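Local coordinates for protein glutamate receptor 1 (Adineta vaga, PDB 4IO2) that binds glutamate in the cleft of its two-lobed ligand-binding domain, probably to gate the ion channel of a rotifer glutamate receptor, at residues Y157-R162 with Y166-A171; G126-N131 with I174-M179; T183-T188 with L195-E200. All blocks are in the same frame, centred on the assembly; numbering follows the deposited sequence. Where two conformers were deposited one is given.

How the interactions relate
All three contacts lie in the lobe of the ligand-binding domain built around strands 177-180 and 103-112. From the N terminus, 126-131 opens interaction 2, which closes only when the chain returns at 174-179. Interaction 1, 157-162 with 166-171, is nested inside that loop and joins strand 157-159 to the helix that follows it. Interaction 3 comes later, in series with both, where helix 181-190 turns back onto strand 195-198. Tyr166 and Met179 tie the three together: Tyr166 OH packs 3.4 Å from Met179 CE, Met179 SD lies 3.6 Å from Ala184 CA, and Leu195 packs against helix 162-170.

Interaction 1: Y157-R162 with Y166-A171; sequences YPLKSR and YDSLLA
Strand 157-159 runs into helix 162-170 through the short link Lys160-Ser161, and the backbones of Arg162 and Tyr166 are joined by the first-turn helical bond, Tyr166 N to Arg162 O at 2.9 Å, with an N-H...O angle of 167°. The same carbonyl oxygen sits over one face of the Tyr166 ring, displaced toward its rim and 3.2 Å from CD2. Ring and arginine chain lie side by side and point the same way. CB of Arg162 meets the phenol end of the ring, while CD comes 3.6 Å from the Tyr166 OH. From CG to NE the arginine is extended, which carries the guanidinium past the tyrosine to a hydrogen bond from NH2 to Tyr67 OH and into the glutamate pocket, close to Arg136. Two residues beyond Tyr166, Ser168 faces the strand. Its OG is 3.8 Å from Leu159 CD2, a methyl that in turn lies in the plane of the Tyr157 ring, at its edge. With CG anti to the backbone N (chi1 -173°), Tyr157 extends its ring beside the serine, and one water joins the two side chains, 2.7 Å from Tyr157 OH and donating to Ser168 OG at 2.9 Å. The serine OG is also bonded to Glu164 O of its own helix. This is a beta-alpha unit of the periplasmic-binding-protein fold, whose helix start brings Arg162 to the ligand cleft.

Interaction 2: G126-N131 with I174-M179; sequences GKIPYN and IDVSFM. With GLU (glutamic acid), chain E.
Ile128 packs against Val176 on the buried side of this contact, its CD1 methyl reaching both valine methyls, at 3.8 Å from CG1 and 4.0 Å from CG2. The two side chains cross at a slant, and Leu123 of helix 120-125 touches both. Beside this apolar pair, Ile128 and Asp175 run alongside each other, pointing opposite ways. With chi1 at -54°, the isoleucine CG1 lies beside the backbone N and CG2 opposite that nitrogen, and CG2 approaches Asp175 OD2 only to 4.1 Å. Toward solvent the fit is looser and water takes over: a single water donates to Asp175 OD2 at 2.9 Å and, weakly, to Lys127 O. That carboxylate is held mainly from outside the two segments, by salt bridges from OD2 to Arg132 and from OD1 to Arg112, which would favour its charged form. At the other end, Asn131 O merely brushes Ile174 CG2, at 4.2 Å. No direct hydrogen bond joins the two segments. Beyond the contact, 174-179 continues inward to Met179, whose CA lies 3.8 Å from OE2 of the bound glutamate. Within one lobe of the periplasmic-binding-protein fold, the loop after helix 120-125 thus packs on the chain leading into strand 177-180 and so to the ligand cleft.

Interaction 3: T183-T188 with L195-E200; sequences TAEYVT and LTLVGE
Ala184 and Thr188, one turn apart on helix 181-190, rest on strand 195-198, a helix-on-sheet packing in one lobe of the periplasmic-binding-protein fold. Helix and strand run roughly antiparallel, 146° between their directions, with the axes 8.3 Å from each other at closest approach. Apolar contacts centre on Leu197. Its forked end straddles Ala184 CB, which is 3.7 Å from CD2 and slightly farther from CD1, and CD1 also meets the CG of Glu185, whose side chain runs about perpendicular to the leucine. Leu197 also touches Leu110 of strand 103-112, the sheet partner of strand 195-198, and so does Thr188. Thr188 lies askew to Leu197 and lays CG2 alongside the backbone of Leu195, 3.8 Å from its carbonyl oxygen. Polar contacts between the segments pass through water: one molecule lies 2.7 Å from Thr188 O and 2.6 Å from Leu195 O, bridging the two carbonyls. Within the helix, chi1 of 58° sets the Thr188 hydroxyl between its backbone N and carbonyl carbon, from where OG1 donates to Ala184 O at 2.8 Å. That oxygen accepts two bonds, from Thr188 OG1 and Thr188 N, which arrive from opposite faces of the carbonyl plane.

Interaction 1: Y157-R162 with Y166-A171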
loop_
_atom_site.group_PDB
_atom_site.type_symbol
_atom_site.label_atom_id
_atom_site.label_comp_id
_atom_site.label_asym_id
_atom_site.label_seq_id
_atom_site.Cartn_x
_atom_site.Cartn_y
_atom_site.Cartn_z
ATOM N N TYR A 157 11.248 7.011 -26.641
ATOM C CA TYR A 157 12.566 7.684 -26.620
ATOM C C TYR A 157 13.295 7.340 -25.312
ATOM O O TYR A 157 12.782 7.636 -24.242
ATOM C CB TYR A 157 12.375 9.221 -26.687
ATOM C CG TYR A 157 13.667 9.980 -26.839
ATOM C CD1 TYR A 157 14.364 10.424 -25.738
ATOM C CD2 TYR A 157 14.147 10.328 -28.092
ATOM C CE1 TYR A 157 15.540 11.113 -25.862
ATOM C CE2 TYR A 157 15.341 11.022 -28.228
ATOM C CZ TYR A 157 16.008 11.434 -27.119
ATOM O OH TYR A 157 17.171 12.147 -27.267
ATOM N N PRO A 158 14.497 6.732 -25.416
ATOM C CA PRO A 158 15.135 6.203 -24.174
ATOM C C PRO A 158 15.838 7.300 -23.364
ATOM O O PRO A 158 16.511 8.159 -23.936
ATOM C CB PRO A 158 16.136 5.193 -24.714
ATOM C CG PRO A 158 16.504 5.792 -26.139
ATOM C CD PRO A 158 15.208 6.358 -26.664
ATOM N N LEU A 159 15.683 7.282 -22.046
ATOM C CA LEU A 159 16.329 8.270 -21.159
ATOM C C LEU A 159 17.185 7.540 -20.119
ATOM O O LEU A 159 16.750 6.529 -19.552
ATOM C CB LEU A 159 15.297 9.127 -20.458
ATOM C CG LEU A 159 14.315 9.882 -21.380
ATOM C CD1 LEU A 159 13.053 10.301 -20.573
ATOM C CD2 LEU A 159 15.031 11.040 -22.064
ATOM N N LYS A 160 18.373 8.079 -19.870
ATOM C CA LYS A 160 19.318 7.463 -18.947
ATOM C C LYS A 160 19.227 7.987 -17.509
ATOM O O LYS A 160 19.835 7.435 -16.595
ATOM C CB LYS A 160 20.742 7.680 -19.440
ATOM C CG LYS A 160 21.017 7.053 -20.789
ATOM C CD LYS A 160 22.461 7.263 -21.242
ATOM C CE LYS A 160 22.747 6.504 -22.543
ATOM N NZ LYS A 160 24.168 6.560 -22.948
ATOM N N SER A 161 18.472 9.052 -17.304
ATOM C CA SER A 161 18.458 9.735 -15.997
ATOM C C SER A 161 17.338 10.737 -15.912
ATOM O O SER A 161 16.744 11.068 -16.935
ATOM C CB SER A 161 19.753 10.505 -15.793
ATOM O OG SER A 161 19.817 11.572 -16.728
ATOM N N ARG A 162 17.011 11.170 -14.689
ATOM C CA ARG A 162 16.089 12.278 -14.533
ATOM C C ARG A 162 16.566 13.536 -15.268
ATOM O O ARG A 162 15.789 14.213 -15.929
ATOM C CB ARG A 162 15.847 12.564 -13.059
ATOM C CG ARG A 162 15.060 11.465 -12.377
ATOM C CD ARG A 162 14.721 11.841 -10.948
ATOM N NE ARG A 162 14.024 10.762 -10.249
ATOM C CZ ARG A 162 14.586 9.762 -9.575
ATOM N NH1 ARG A 162 15.890 9.670 -9.410
ATOM N NH2 ARG A 162 13.793 8.850 -9.053
ATOM N N TYR A 166 14.418 15.824 -17.888
ATOM C CA TYR A 166 14.105 17.258 -17.784
ATOM C C TYR A 166 14.636 18.005 -19.005
ATOM O O TYR A 166 13.919 18.795 -19.643
ATOM C CB TYR A 166 14.698 17.875 -16.500
ATOM C CG TYR A 166 14.360 17.164 -15.208
ATOM C CD1 TYR A 166 13.072 16.701 -14.946
ATOM C CD2 TYR A 166 15.337 16.914 -14.264
ATOM C CE1 TYR A 166 12.772 16.072 -13.761
ATOM C CE2 TYR A 166 15.042 16.278 -13.068
ATOM C CZ TYR A 166 13.769 15.839 -12.830
ATOM O OH TYR A 166 13.487 15.180 -11.656
ATOM N N ASP A 167 15.886 17.740 -19.351
ATOM C CA ASP A 167 16.523 18.455 -20.467
ATOM C C ASP A 167 15.835 18.167 -21.807
ATOM O O ASP A 167 15.697 19.060 -22.653
ATOM C CB ASP A 167 17.991 18.079 -20.552
ATOM C CG ASP A 167 18.796 18.583 -19.361
ATOM O OD1 ASP A 167 18.272 19.383 -18.580
ATOM O OD2 ASP A 167 19.958 18.171 -19.196
ATOM N N SER A 168 15.374 16.946 -22.014
ATOM C CA SER A 168 14.753 16.594 -23.281
ATOM C C SER A 168 13.371 17.240 -23.429
ATOM O O SER A 168 12.971 17.613 -24.517
ATOM C CB SER A 168 14.640 15.079 -23.412
ATOM O OG SER A 168 15.921 14.499 -23.454
ATOM N N LEU A 169 12.636 17.339 -22.325
ATOM C CA LEU A 169 11.402 18.088 -22.336
ATOM C C LEU A 169 11.677 19.559 -22.618
ATOM O O LEU A 169 11.055 20.141 -23.500
ATOM C CB LEU A 169 10.713 17.945 -20.986
ATOM C CG LEU A 169 9.960 16.623 -20.829
ATOM C CD1 LEU A 169 9.600 16.429 -19.355
ATOM C CD2 LEU A 169 8.730 16.582 -21.730
ATOM N N LEU A 170 12.614 20.150 -21.905
ATOM C CA LEU A 170 12.834 21.592 -22.070
ATOM C C LEU A 170 13.387 21.908 -23.450
ATOM O O LEU A 170 13.222 23.036 -23.917
ATOM C CB LEU A 170 13.775 22.091 -20.992
ATOM C CG LEU A 170 13.175 22.086 -19.594
ATOM C CD1 LEU A 170 14.264 22.405 -18.605
ATOM C CD2 LEU A 170 12.022 23.086 -19.420
ATOM N N ALA A 171 14.005 20.949 -24.131
ATOM C CA ALA A 171 14.600 21.183 -25.446
ATOM C C ALA A 171 13.663 20.822 -26.579
ATOM O O ALA A 171 14.011 21.034 -27.744
ATOM C CB ALA A 171 15.904 20.425 -25.583
HETATM O O HOH W 1 18.044 13.527 -25.097
#

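Interaction 2: G126-N131 with I174-M179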
loop_
_atom_site.group_PDB
_atom_site.type_symbol
_atom_site.label_atom_id
_atom_site.label_comp_id
_atom_site.label_asym_id
_atom_site.label_seq_id
_atom_site.Cartn_x
_atom_site.Cartn_y
_atom_site.Cartn_z
ATOM N N GLY A 126 -2.379 8.066 -30.144
ATOM C CA GLY A 126 -1.419 8.428 -31.162
ATOM C C GLY A 126 -1.376 9.919 -31.469
ATOM O O GLY A 126 -0.933 10.281 -32.553
ATOM N N LYS A 127 -1.819 10.790 -30.553
ATOM C CA LYS A 127 -1.641 12.232 -30.741
ATOM C C LYS A 127 -0.155 12.549 -30.700
ATOM O O LYS A 127 0.305 13.523 -31.303
ATOM C CB LYS A 127 -2.360 13.055 -29.654
ATOM C CG LYS A 127 -2.296 14.593 -29.892
ATOM C CD LYS A 127 -3.069 15.414 -28.846
ATOM C CE LYS A 127 -3.230 16.895 -29.281
ATOM N NZ LYS A 127 -4.015 17.736 -28.313
ATOM N N ILE A 128 0.574 11.715 -29.967
ATOM C CA ILE A 128 2.011 11.836 -29.761
ATOM C C ILE A 128 2.613 10.588 -30.401
ATOM O O ILE A 128 2.237 9.474 -30.023
ATOM C CB ILE A 128 2.369 11.815 -28.235
ATOM C CG1 ILE A 128 1.566 12.875 -27.482
ATOM C CG2 ILE A 128 3.860 12.036 -28.033
ATOM C CD1 ILE A 128 2.001 13.047 -26.051
ATOM N N PRO A 129 3.532 10.761 -31.377
ATOM C CA PRO A 129 4.233 9.566 -31.871
ATOM C C PRO A 129 4.942 8.887 -30.710
ATOM O O PRO A 129 5.262 9.564 -29.744
ATOM C CB PRO A 129 5.279 10.139 -32.837
ATOM C CG PRO A 129 4.812 11.549 -33.152
ATOM C CD PRO A 129 4.094 12.010 -31.924
ATOM N N TYR A 130 5.182 7.586 -30.810
ATOM C CA TYR A 130 5.883 6.840 -29.760
ATOM C C TYR A 130 7.216 7.466 -29.390
ATOM O O TYR A 130 7.558 7.527 -28.187
ATOM C CB TYR A 130 6.134 5.414 -30.212
ATOM C CG TYR A 130 4.881 4.621 -30.509
ATOM C CD1 TYR A 130 3.930 4.384 -29.533
ATOM C CD2 TYR A 130 4.635 4.146 -31.797
ATOM C CE1 TYR A 130 2.793 3.643 -29.802
ATOM C CE2 TYR A 130 3.494 3.394 -32.081
ATOM C CZ TYR A 130 2.571 3.162 -31.066
ATOM O OH TYR A 130 1.428 2.431 -31.303
ATOM N N ASN A 131 7.986 7.916 -30.378
ATOM C CA ASN A 131 9.288 8.516 -30.101
ATOM C C ASN A 131 9.268 9.919 -29.469
ATOM O O ASN A 131 10.333 10.532 -29.216
ATOM C CB ASN A 131 10.135 8.599 -31.301
ATOM C CG ASN A 131 11.597 8.697 -30.956
ATOM O OD1 ASN A 131 12.097 7.980 -30.121
ATOM N ND2 ASN A 131 12.292 9.504 -31.677
ATOM N N ILE A 174 11.197 15.584 -26.557
ATOM C CA ILE A 174 10.018 14.787 -26.241
ATOM C C ILE A 174 8.898 15.688 -25.751
ATOM O O ILE A 174 9.139 16.845 -25.345
ATOM C CB ILE A 174 10.353 13.705 -25.159
ATOM C CG1 ILE A 174 10.945 14.360 -23.893
ATOM C CG2 ILE A 174 11.308 12.692 -25.764
ATOM C CD1 ILE A 174 11.262 13.321 -22.752
ATOM N N ASP A 175 7.678 15.188 -25.793
ATOM C CA ASP A 175 6.532 15.957 -25.290
ATOM C C ASP A 175 6.097 15.525 -23.906
ATOM O O ASP A 175 5.504 16.328 -23.187
ATOM C CB ASP A 175 5.349 15.839 -26.264
ATOM C CG ASP A 175 5.619 16.501 -27.607
ATOM O OD1 ASP A 175 6.243 17.589 -27.615
ATOM O OD2 ASP A 175 5.269 15.847 -28.617
ATOM N N VAL A 176 6.346 14.260 -23.528
ATOM C CA VAL A 176 5.917 13.756 -22.230
ATOM C C VAL A 176 6.936 12.756 -21.721
ATOM O O VAL A 176 7.685 12.141 -22.480
ATOM C CB VAL A 176 4.535 13.070 -22.274
ATOM C CG1 VAL A 176 3.434 14.027 -22.660
ATOM C CG2 VAL A 176 4.567 11.871 -23.243
ATOM N N SER A 177 6.958 12.581 -20.401
ATOM C CA SER A 177 7.527 11.373 -19.790
ATOM C C SER A 177 6.628 10.978 -18.617
ATOM O O SER A 177 5.564 11.589 -18.411
ATOM C CB SER A 177 8.962 11.626 -19.331
ATOM O OG SER A 177 9.602 10.399 -18.941
ATOM N N PHE A 178 7.012 9.911 -17.886
ATOM C CA PHE A 178 6.278 9.444 -16.709
ATOM C C PHE A 178 7.200 9.631 -15.515
ATOM O O PHE A 178 8.429 9.482 -15.631
ATOM C CB PHE A 178 6.010 7.931 -16.783
ATOM C CG PHE A 178 5.151 7.462 -17.935
ATOM C CD1 PHE A 178 4.342 8.330 -18.634
ATOM C CD2 PHE A 178 5.160 6.118 -18.300
ATOM C CE1 PHE A 178 3.565 7.873 -19.680
ATOM C CE2 PHE A 178 4.369 5.653 -19.317
ATOM C CZ PHE A 178 3.579 6.541 -20.016
ATOM N N MET A 179 6.617 9.924 -14.372
ATOM C CA MET A 179 7.385 10.123 -13.138
ATOM C C MET A 179 6.512 9.826 -11.940
ATOM O O MET A 179 5.328 10.111 -11.937
ATOM C CB MET A 179 7.931 11.533 -13.099
ATOM C CG MET A 179 8.879 11.773 -11.968
ATOM S SD MET A 179 9.622 13.454 -12.117
ATOM C CE MET A 179 10.764 13.405 -10.714
HETATM N N GLU E . 10.111 4.215 -8.426
HETATM C CA GLU E . 10.639 3.974 -9.771
HETATM C C GLU E . 11.194 2.556 -9.874
HETATM O O GLU E . 11.379 1.897 -8.818
HETATM C CB GLU E . 11.734 4.971 -10.160
HETATM C CG GLU E . 11.347 6.454 -10.115
HETATM C CD GLU E . 10.361 6.913 -11.189
HETATM O OE1 GLU E . 10.053 6.125 -12.081
HETATM O OE2 GLU E . 9.961 8.107 -11.162
HETATM O OXT GLU E . 11.434 2.087 -11.011
HETATM O O HOH W 2 3.405 14.792 -30.627
#

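Interaction 3: T183-T188 with L195-E200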
loop_
_atom_site.group_PDB
_atom_site.type_symbol
_atom_site.label_atom_id
_atom_site.label_comp_id
_atom_site.label_asym_id
_atom_site.label_seq_id
_atom_site.Cartn_x
_atom_site.Cartn_y
_atom_site.Cartn_z
ATOM N N THR A 183 7.957 12.576 -6.075
ATOM C CA THR A 183 9.094 13.327 -6.597
ATOM C C THR A 183 8.688 14.253 -7.781
ATOM O O THR A 183 9.289 15.318 -7.951
ATOM C CB THR A 183 10.258 12.389 -7.006
ATOM O OG1 THR A 183 9.773 11.354 -7.895
ATOM C CG2 THR A 183 10.926 11.785 -5.753
ATOM N N ALA A 184 7.694 13.857 -8.589
ATOM C CA ALA A 184 7.248 14.707 -9.707
ATOM C C ALA A 184 6.683 16.014 -9.141
ATOM O O ALA A 184 6.975 17.094 -9.649
ATOM C CB ALA A 184 6.166 13.993 -10.524
ATOM N N GLU A 185 5.872 15.910 -8.088
ATOM C CA GLU A 185 5.327 17.112 -7.448
ATOM C C GLU A 185 6.479 17.935 -6.865
ATOM O O GLU A 185 6.520 19.156 -6.997
ATOM C CB GLU A 185 4.398 16.714 -6.307
ATOM C CG GLU A 185 3.035 16.216 -6.756
ATOM C CD GLU A 185 2.184 15.662 -5.592
ATOM O OE1 GLU A 185 2.688 15.545 -4.425
ATOM O OE2 GLU A 185 0.984 15.360 -5.833
ATOM N N TYR A 186 7.403 17.291 -6.161
ATOM C CA TYR A 186 8.486 18.032 -5.550
ATOM C C TYR A 186 9.264 18.831 -6.595
ATOM O O TYR A 186 9.542 20.023 -6.402
ATOM C CB TYR A 186 9.416 17.091 -4.780
ATOM C CG TYR A 186 10.561 17.820 -4.127
ATOM C CD1 TYR A 186 10.412 18.447 -2.895
ATOM C CD2 TYR A 186 11.791 17.882 -4.741
ATOM C CE1 TYR A 186 11.473 19.155 -2.322
ATOM C CE2 TYR A 186 12.835 18.589 -4.194
ATOM C CZ TYR A 186 12.687 19.212 -2.998
ATOM O OH TYR A 186 13.783 19.894 -2.468
ATOM N N VAL A 187 9.688 18.170 -7.657
ATOM C CA VAL A 187 10.558 18.787 -8.638
ATOM C C VAL A 187 9.841 19.897 -9.396
ATOM O O VAL A 187 10.396 20.974 -9.626
ATOM C CB VAL A 187 11.131 17.706 -9.560
ATOM C CG1 VAL A 187 11.725 18.316 -10.791
ATOM C CG2 VAL A 187 12.156 16.844 -8.751
ATOM N N THR A 188 8.601 19.644 -9.771
ATOM C CA THR A 188 7.854 20.676 -10.512
ATOM C C THR A 188 7.401 21.829 -9.607
ATOM O O THR A 188 7.142 22.925 -10.105
ATOM C CB THR A 188 6.625 20.091 -11.287
ATOM O OG1 THR A 188 5.713 19.431 -10.395
ATOM C CG2 THR A 188 7.103 19.115 -12.377
ATOM N N LEU A 195 8.012 23.100 -15.880
ATOM C CA LEU A 195 7.499 21.762 -16.170
ATOM C C LEU A 195 6.263 21.587 -15.300
ATOM O O LEU A 195 6.139 22.266 -14.291
ATOM C CB LEU A 195 8.546 20.666 -15.838
ATOM C CG LEU A 195 9.804 20.702 -16.692
ATOM C CD1 LEU A 195 10.738 19.559 -16.344
ATOM C CD2 LEU A 195 9.521 20.655 -18.189
ATOM N N THR A 196 5.382 20.661 -15.665
ATOM C CA THR A 196 4.129 20.437 -14.943
ATOM C C THR A 196 3.624 18.995 -15.127
ATOM O O THR A 196 4.187 18.225 -15.914
ATOM C CB THR A 196 3.045 21.460 -15.372
ATOM O OG1 THR A 196 1.988 21.482 -14.393
ATOM C CG2 THR A 196 2.497 21.156 -16.772
ATOM N N LEU A 197 2.564 18.649 -14.393
ATOM C CA LEU A 197 1.957 17.329 -14.440
ATOM C C LEU A 197 0.579 17.445 -15.032
ATOM O O LEU A 197 -0.063 18.493 -14.897
ATOM C CB LEU A 197 1.861 16.754 -13.016
ATOM C CG LEU A 197 3.167 16.857 -12.197
ATOM C CD1 LEU A 197 2.985 16.298 -10.814
ATOM C CD2 LEU A 197 4.281 16.125 -12.908
ATOM N N VAL A 198 0.104 16.385 -15.674
ATOM C CA VAL A 198 -1.226 16.371 -16.285
ATOM C C VAL A 198 -1.859 14.984 -16.209
ATOM O O VAL A 198 -1.160 13.971 -16.196
ATOM C CB VAL A 198 -1.178 16.866 -17.778
ATOM C CG1 VAL A 198 -0.512 15.825 -18.702
ATOM C CG2 VAL A 198 -2.587 17.279 -18.306
ATOM N N GLY A 199 -3.188 14.949 -16.178
ATOM C CA GLY A 199 -3.909 13.698 -16.265
ATOM C C GLY A 199 -4.149 13.056 -14.911
ATOM O O GLY A 199 -3.640 13.486 -13.877
ATOM N N GLU A 200 -4.923 11.977 -14.921
ATOM C CA GLU A 200 -5.128 11.206 -13.707
ATOM C C GLU A 200 -3.873 10.437 -13.361
ATOM O O GLU A 200 -3.053 10.101 -14.208
ATOM C CB GLU A 200 -6.276 10.227 -13.902
ATOM C CG GLU A 200 -7.611 10.882 -14.227
ATOM C CD GLU A 200 -8.660 9.859 -14.579
ATOM O OE1 GLU A 200 -8.469 8.675 -14.205
ATOM O OE2 GLU A 200 -9.663 10.234 -15.237
HETATM O O HOH W 3 5.573 23.735 -12.170
#